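Long-range contacts in AlyQ (Persicobacter sp. CCB-QB2, PDB 7D2A), which binds alginate-type uronic acid sugars, including a 4,5-unsaturated mannuronic acid, through a calcium-containing family 32 carbohydrate-binding module: residues R35-G40 with W123-E128; Y44-L49 with A108-I113. One frame throughout, in Å; residues are numbered along the deposited sequence.

Interaction 1 of 2, residues R35-G40 with W123-E128. With CA (calcium ion), chain C; MAW (4-deoxy-alpha-L-erythro-hex-4-enopyranuronic acid), chain B.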
loop_
_atom_site.group_PDB
_atom_site.type_symbol
_atom_site.label_atom_id
_atom_site.label_comp_id
_atom_site.label_asym_id
_atom_site.label_seq_id
_atom_site.Cartn_x
_atom_site.Cartn_y
_atom_site.Cartn_z
ATOM N N ARG A 35 -7.114 -9.930 -2.314
ATOM C CA ARG A 35 -5.953 -9.105 -2.678
ATOM C C ARG A 35 -6.300 -8.159 -3.821
ATOM O O ARG A 35 -7.250 -8.396 -4.595
ATOM C CB ARG A 35 -4.761 -9.954 -3.128
ATOM C CG ARG A 35 -4.974 -10.695 -4.432
ATOM C CD ARG A 35 -3.860 -11.669 -4.715
ATOM N NE ARG A 35 -4.015 -12.331 -6.000
ATOM C CZ ARG A 35 -4.595 -13.524 -6.184
ATOM N NH1 ARG A 35 -5.118 -14.206 -5.165
ATOM N NH2 ARG A 35 -4.619 -14.054 -7.398
ATOM N N TRP A 36 -5.465 -7.126 -3.958
ATOM C CA TRP A 36 -5.299 -6.414 -5.241
ATOM C C TRP A 36 -4.069 -6.989 -5.929
ATOM O O TRP A 36 -3.029 -7.201 -5.239
ATOM C CB TRP A 36 -5.050 -4.930 -4.947
ATOM C CG TRP A 36 -4.494 -4.182 -6.119
ATOM C CD1 TRP A 36 -5.113 -3.891 -7.283
ATOM C CD2 TRP A 36 -3.173 -3.631 -6.232
ATOM N NE1 TRP A 36 -4.305 -3.189 -8.128
ATOM C CE2 TRP A 36 -3.096 -3.009 -7.501
ATOM C CE3 TRP A 36 -2.063 -3.577 -5.388
ATOM C CZ2 TRP A 36 -1.953 -2.316 -7.939
ATOM C CZ3 TRP A 36 -0.917 -2.964 -5.842
ATOM C CH2 TRP A 36 -0.874 -2.305 -7.089
ATOM N N SER A 37 -4.149 -7.248 -7.227
ATOM C CA SER A 37 -2.997 -7.695 -8.026
ATOM C C SER A 37 -2.901 -6.837 -9.274
ATOM O O SER A 37 -3.901 -6.698 -9.991
ATOM C CB SER A 37 -3.070 -9.153 -8.378
ATOM O OG SER A 37 -3.026 -10.007 -7.241
ATOM N N ALA A 38 -1.687 -6.455 -9.599
ATOM C CA ALA A 38 -1.355 -5.801 -10.879
ATOM C C ALA A 38 0.048 -6.222 -11.253
ATOM O O ALA A 38 0.965 -6.161 -10.426
ATOM C CB ALA A 38 -1.508 -4.293 -10.773
ATOM N N ASN A 39 0.231 -6.532 -12.529
ATOM C CA ASN A 39 1.488 -7.118 -12.997
ATOM C C ASN A 39 2.392 -6.016 -13.534
ATOM O O ASN A 39 1.905 -5.164 -14.324
ATOM C CB ASN A 39 1.243 -8.191 -14.049
ATOM C CG ASN A 39 2.487 -9.012 -14.314
ATOM O OD1 ASN A 39 3.413 -9.111 -13.504
ATOM N ND2 ASN A 39 2.510 -9.595 -15.500
ATOM N N GLY A 40 3.648 -6.047 -13.101
ATOM C CA GLY A 40 4.700 -5.209 -13.679
ATOM C C GLY A 40 5.242 -4.172 -12.732
ATOM O O GLY A 40 4.505 -3.586 -11.911
ATOM N N TRP A 123 4.680 -9.648 -10.359
ATOM C CA TRP A 123 3.371 -9.203 -9.828
ATOM C C TRP A 123 3.545 -8.329 -8.578
ATOM O O TRP A 123 4.519 -8.434 -7.810
ATOM C CB TRP A 123 2.422 -10.362 -9.524
ATOM C CG TRP A 123 1.884 -10.959 -10.780
ATOM C CD1 TRP A 123 2.449 -11.912 -11.594
ATOM C CD2 TRP A 123 0.657 -10.569 -11.382
ATOM N NE1 TRP A 123 1.604 -12.144 -12.654
ATOM C CE2 TRP A 123 0.507 -11.329 -12.562
ATOM C CE3 TRP A 123 -0.363 -9.681 -11.014
ATOM C CZ2 TRP A 123 -0.604 -11.206 -13.384
ATOM C CZ3 TRP A 123 -1.459 -9.583 -11.823
ATOM C CH2 TRP A 123 -1.601 -10.350 -12.994
ATOM N N ASN A 124 2.563 -7.476 -8.382
ATOM C CA ASN A 124 2.391 -6.702 -7.132
ATOM C C ASN A 124 1.037 -7.096 -6.568
ATOM O O ASN A 124 -0.001 -6.834 -7.179
ATOM C CB ASN A 124 2.404 -5.204 -7.394
ATOM C CG ASN A 124 3.594 -4.818 -8.229
ATOM O OD1 ASN A 124 4.691 -4.760 -7.684
ATOM N ND2 ASN A 124 3.368 -4.623 -9.540
ATOM N N SER A 125 1.076 -7.773 -5.408
ATOM C CA SER A 125 -0.164 -8.329 -4.840
ATOM C C SER A 125 -0.194 -8.035 -3.342
ATOM O O SER A 125 0.657 -8.544 -2.598
ATOM C CB SER A 125 -0.229 -9.845 -5.121
ATOM O OG SER A 125 -0.371 -10.045 -6.554
ATOM N N ILE A 126 -1.194 -7.291 -2.921
ATOM C CA ILE A 126 -1.348 -6.755 -1.556
ATOM C C ILE A 126 -2.687 -7.230 -1.022
ATOM O O ILE A 126 -3.701 -6.992 -1.687
ATOM C CB ILE A 126 -1.180 -5.224 -1.514
ATOM C CG1 ILE A 126 0.209 -4.831 -2.066
ATOM C CG2 ILE A 126 -1.429 -4.724 -0.110
ATOM C CD1 ILE A 126 0.417 -3.329 -2.169
ATOM N N THR A 127 -2.696 -7.856 0.184
ATOM C CA THR A 127 -3.974 -8.344 0.725
ATOM C C THR A 127 -4.687 -7.311 1.592
ATOM O O THR A 127 -5.938 -7.279 1.588
ATOM C CB THR A 127 -3.747 -9.648 1.493
ATOM O OG1 THR A 127 -2.876 -9.349 2.576
ATOM C CG2 THR A 127 -3.167 -10.738 0.630
ATOM N N GLU A 128 -3.970 -6.465 2.308
ATOM C CA GLU A 128 -4.579 -5.486 3.236
ATOM C C GLU A 128 -3.681 -4.273 3.317
ATOM O O GLU A 128 -2.429 -4.495 3.365
ATOM C CB GLU A 128 -4.780 -6.122 4.612
ATOM C CG GLU A 128 -5.942 -7.111 4.672
ATOM C CD GLU A 128 -7.285 -6.435 4.447
ATOM O OE1 GLU A 128 -7.662 -5.602 5.330
ATOM O OE2 GLU A 128 -8.006 -6.716 3.437
HETATM CA CA CA C . -8.131 -8.153 1.561
HETATM C C1 MAW B . -0.555 -14.423 -10.822
HETATM C C2 MAW B . -1.996 -14.211 -10.577
HETATM O O2 MAW B . -2.583 -15.178 -9.659
HETATM C C3 MAW B . -2.130 -12.771 -10.011
HETATM O O3 MAW B . -3.408 -12.561 -9.442
HETATM C C4 MAW B . -1.028 -12.539 -8.965
HETATM C C5 MAW B . -0.042 -13.377 -8.753
HETATM O O5 MAW B . 0.107 -14.579 -9.556
HETATM C C6 MAW B . 1.003 -13.188 -7.790
HETATM O O6A MAW B . 1.923 -14.065 -7.746
HETATM O O6B MAW B . 1.044 -12.142 -7.036
#

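Interaction 2 of 2, residues Y44-L49 with A108-I113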
loop_
_atom_site.group_PDB
_atom_site.type_symbol
_atom_site.label_atom_id
_atom_site.label_comp_id
_atom_site.label_asym_id
_atom_site.label_seq_id
_atom_site.Cartn_x
_atom_site.Cartn_y
_atom_site.Cartn_z
ATOM N N TYR A 44 0.729 0.791 -9.365
ATOM C CA TYR A 44 0.492 1.457 -8.060
ATOM C C TYR A 44 -0.960 1.433 -7.671
ATOM O O TYR A 44 -1.849 1.219 -8.494
ATOM C CB TYR A 44 1.006 2.892 -8.101
ATOM C CG TYR A 44 0.504 3.750 -9.221
ATOM C CD1 TYR A 44 -0.748 4.320 -9.191
ATOM C CD2 TYR A 44 1.332 4.024 -10.304
ATOM C CE1 TYR A 44 -1.165 5.185 -10.195
ATOM C CE2 TYR A 44 0.932 4.908 -11.291
ATOM C CZ TYR A 44 -0.321 5.484 -11.249
ATOM O OH TYR A 44 -0.725 6.302 -12.277
ATOM N N ILE A 45 -1.177 1.634 -6.373
ATOM C CA ILE A 45 -2.507 1.665 -5.750
ATOM C C ILE A 45 -2.579 2.898 -4.860
ATOM O O ILE A 45 -1.589 3.189 -4.133
ATOM C CB ILE A 45 -2.797 0.362 -4.991
ATOM C CG1 ILE A 45 -4.204 0.353 -4.414
ATOM C CG2 ILE A 45 -1.686 -0.001 -3.962
ATOM C CD1 ILE A 45 -4.640 -1.066 -4.015
ATOM N N THR A 46 -3.649 3.627 -4.930
ATOM C CA THR A 46 -3.789 4.939 -4.269
ATOM C C THR A 46 -4.966 4.917 -3.319
ATOM O O THR A 46 -6.124 4.679 -3.749
ATOM C CB THR A 46 -3.927 6.093 -5.273
ATOM O OG1 THR A 46 -2.901 5.933 -6.261
ATOM C CG2 THR A 46 -3.792 7.420 -4.557
ATOM N N PHE A 47 -4.715 5.213 -2.052
ATOM C CA PHE A 47 -5.690 5.232 -0.950
ATOM C C PHE A 47 -6.072 6.659 -0.646
ATOM O O PHE A 47 -5.178 7.514 -0.543
ATOM C CB PHE A 47 -5.087 4.587 0.292
ATOM C CG PHE A 47 -4.617 3.213 -0.015
ATOM C CD1 PHE A 47 -5.505 2.137 -0.023
ATOM C CD2 PHE A 47 -3.318 2.984 -0.403
ATOM C CE1 PHE A 47 -5.047 0.887 -0.395
ATOM C CE2 PHE A 47 -2.874 1.719 -0.773
ATOM C CZ PHE A 47 -3.760 0.691 -0.788
ATOM N N ASP A 48 -7.373 6.928 -0.534
ATOM C CA ASP A 48 -7.921 8.270 -0.270
ATOM C C ASP A 48 -8.450 8.289 1.169
ATOM O O ASP A 48 -9.383 7.508 1.457
ATOM C CB ASP A 48 -9.005 8.567 -1.291
ATOM C CG ASP A 48 -9.607 9.945 -1.220
ATOM O OD1 ASP A 48 -9.223 10.747 -0.331
ATOM O OD2 ASP A 48 -10.417 10.214 -2.116
ATOM N N LEU A 49 -7.978 9.245 1.970
ATOM C CA LEU A 49 -8.471 9.403 3.353
ATOM C C LEU A 49 -9.689 10.319 3.399
ATOM O O LEU A 49 -10.288 10.457 4.535
ATOM C CB LEU A 49 -7.369 9.926 4.266
ATOM C CG LEU A 49 -6.105 9.074 4.337
ATOM C CD1 LEU A 49 -5.109 9.666 5.348
ATOM C CD2 LEU A 49 -6.402 7.616 4.679
ATOM N N ALA A 108 -1.333 14.334 4.582
ATOM C CA ALA A 108 -1.676 13.705 3.293
ATOM C C ALA A 108 -3.166 13.401 3.279
ATOM O O ALA A 108 -3.708 12.959 4.308
ATOM C CB ALA A 108 -0.913 12.424 3.010
ATOM N N ARG A 109 -3.771 13.590 2.130
ATOM C CA ARG A 109 -5.096 13.019 1.823
ATOM C C ARG A 109 -4.877 11.703 1.091
ATOM O O ARG A 109 -5.682 10.774 1.306
ATOM C CB ARG A 109 -5.952 13.986 1.001
ATOM C CG ARG A 109 -7.192 13.304 0.447
ATOM C CD ARG A 109 -8.175 14.247 -0.198
ATOM N NE ARG A 109 -9.273 13.472 -0.744
ATOM C CZ ARG A 109 -10.364 13.984 -1.303
ATOM N NH1 ARG A 109 -10.520 15.296 -1.410
ATOM N NH2 ARG A 109 -11.263 13.166 -1.818
ATOM N N TYR A 110 -3.862 11.620 0.211
ATOM C CA TYR A 110 -3.650 10.442 -0.670
ATOM C C TYR A 110 -2.342 9.778 -0.278
ATOM O O TYR A 110 -1.295 10.468 -0.087
ATOM C CB TYR A 110 -3.615 10.859 -2.142
ATOM C CG TYR A 110 -4.905 11.441 -2.639
ATOM C CD1 TYR A 110 -5.956 10.653 -3.059
ATOM C CD2 TYR A 110 -5.095 12.812 -2.662
ATOM C CE1 TYR A 110 -7.167 11.187 -3.442
ATOM C CE2 TYR A 110 -6.283 13.373 -3.093
ATOM C CZ TYR A 110 -7.315 12.563 -3.513
ATOM O OH TYR A 110 -8.500 13.098 -3.940
ATOM N N ILE A 111 -2.377 8.449 -0.225
ATOM C CA ILE A 111 -1.218 7.568 0.007
ATOM C C ILE A 111 -1.167 6.587 -1.140
ATOM O O ILE A 111 -2.174 5.912 -1.387
ATOM C CB ILE A 111 -1.335 6.831 1.349
ATOM C CG1 ILE A 111 -1.275 7.753 2.568
ATOM C CG2 ILE A 111 -0.228 5.802 1.414
ATOM C CD1 ILE A 111 -2.442 8.594 2.883
ATOM N N ARG A 112 -0.052 6.574 -1.853
ATOM C CA ARG A 112 0.117 5.678 -2.999
ATOM C C ARG A 112 1.221 4.686 -2.698
ATOM O O ARG A 112 2.343 5.102 -2.343
ATOM C CB ARG A 112 0.466 6.497 -4.245
ATOM C CG ARG A 112 0.747 5.657 -5.484
ATOM C CD ARG A 112 0.867 6.564 -6.683
ATOM N NE ARG A 112 -0.400 7.099 -7.081
ATOM C CZ ARG A 112 -0.588 7.934 -8.105
ATOM N NH1 ARG A 112 0.452 8.348 -8.812
ATOM N NH2 ARG A 112 -1.813 8.370 -8.379
ATOM N N ILE A 113 0.981 3.392 -2.921
ATOM C CA ILE A 113 2.011 2.353 -2.893
ATOM C C ILE A 113 2.350 1.990 -4.322
ATOM O O ILE A 113 1.459 1.578 -5.025
ATOM C CB ILE A 113 1.584 1.110 -2.082
ATOM C CG1 ILE A 113 1.274 1.506 -0.641
ATOM C CG2 ILE A 113 2.634 0.051 -2.226
ATOM C CD1 ILE A 113 0.746 0.371 0.194
#

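Interaction 1 of 2, residues R35-G40 with W123-E128
Strands 36-39 and 123-126 run antiparallel, their axes 4.6 Å apart, with Trp36 and Ile126 as one hydrogen-bonded pair and Ala38 and Asn124 as the next. They belong to one sheet of the beta-sandwich of a family 32 carbohydrate-binding module, and the face bearing Ser37, Asn39, Trp123 and Ser125 helps form the sugar site. The Trp123 indole is held between two partners. Asn39 CB sits over the centre of its six-membered ring, 3.4 Å away, as a CH-pi contact. The unsaturated uronic acid lies on the opposite face, C4 over it and C3 nearer the rim. Beside this ring a chain of hydrogen bonds reaches the sugar. Arg35 is extended from CG to NE; NE bonds to Ser37 OG, and NH2 gives an almost straight bond of 2.8 Å to sugar O3 (175°). Ser37 OG donates to Ser125 OG at 2.7 Å, and Ser125 OG donates to carboxylate atom O6B at 2.6 Å. Asp20, Arg68 and Asn121 also bond to this sugar. Further along, Thr127 and Glu128 form a classic beta bulge opposite Ala61, and Thr127 O and Glu128 OE2 bind calcium; Asn26, Asp29, Asn31 and Thr34 complete the site. At the Gly40 end, Ala38 O accepts from Asn124 N and ND2 on opposite faces of its carbonyl plane. Asn124 ND2 also reaches Gly40 O at 2.8 Å, from above that carbonyl's plane.

Interaction 2 of 2, residues Y44-L49 with A108-I113
Arg112 reaches across to both Tyr44 and Thr46. Its CB lies near Ile45 O and Thr46 OG1, and CG keeps close to the same two oxygens. CD then moves over the face of the Tyr44 ring as a CH-pi contact. A bend about the CG-CD bond (chi3 -72°) turns the guanidinium flat onto that ring. The planes are 16° apart, an off-centre cation-pi stack. Arg112 NE donates to Thr46 OG1 at 2.9 Å, with that oxygen close to the guanidinium plane; NH2 adds a weak bond to the same oxygen. Arg112 CZ lies 3.5 Å from Tyr44 CE1, and NH1 also faces the ring, near Tyr44 CZ. With an alanine here the stack and the Thr46 bond are gone, and the Tyr44 ring would probably be freer to turn.

The two strands are antiparallel neighbours in the five-stranded sheet of the F5/8 type C beta-sandwich. On the face turned to the other sheet, Phe47 CE2 meets Ile113 CD1 at 4.0 Å, and Leu49 CD1 meets Ile111 CD1 at 3.8 Å. Val129 and Ile131 of strand 123-133 touch Phe47 from across the sandwich. Arg109 and Tyr110 form a classic beta bulge opposite Gly77. From it, Arg109 grips Asp48 side-on in a salt bridge. Asp48 OD1, also bonded to Gly50 N, takes Arg109 NE at 2.8 Å. Asp48 OD2 takes Arg109 NH2 on its syn lone pair at 3.1 Å.

Overall arrangement
From the N terminus, strands 7-8 and 13-16 come first; the chain then passes calcium ligands Asn26, Asp29, Asn31 and Thr34 and enters 35-40. Strand 43-49 follows at once and moves into the five-stranded sheet. Interaction 2 closes first: 108-113 returns to 44-49 after 58 residues. Strand 110-118 then leads to 123-128, which pairs with 35-40 and closes interaction 1. The smaller loop therefore lies wholly within the larger one; they do not cross. Interaction 1 joins strands of the sheet at the sugar and calcium sites, and interaction 2 joins strands of the facing sheet. Their centres are 15 Å apart. Trp36 packs on Ile45, and Ile126 on Ile113, between the two sheets.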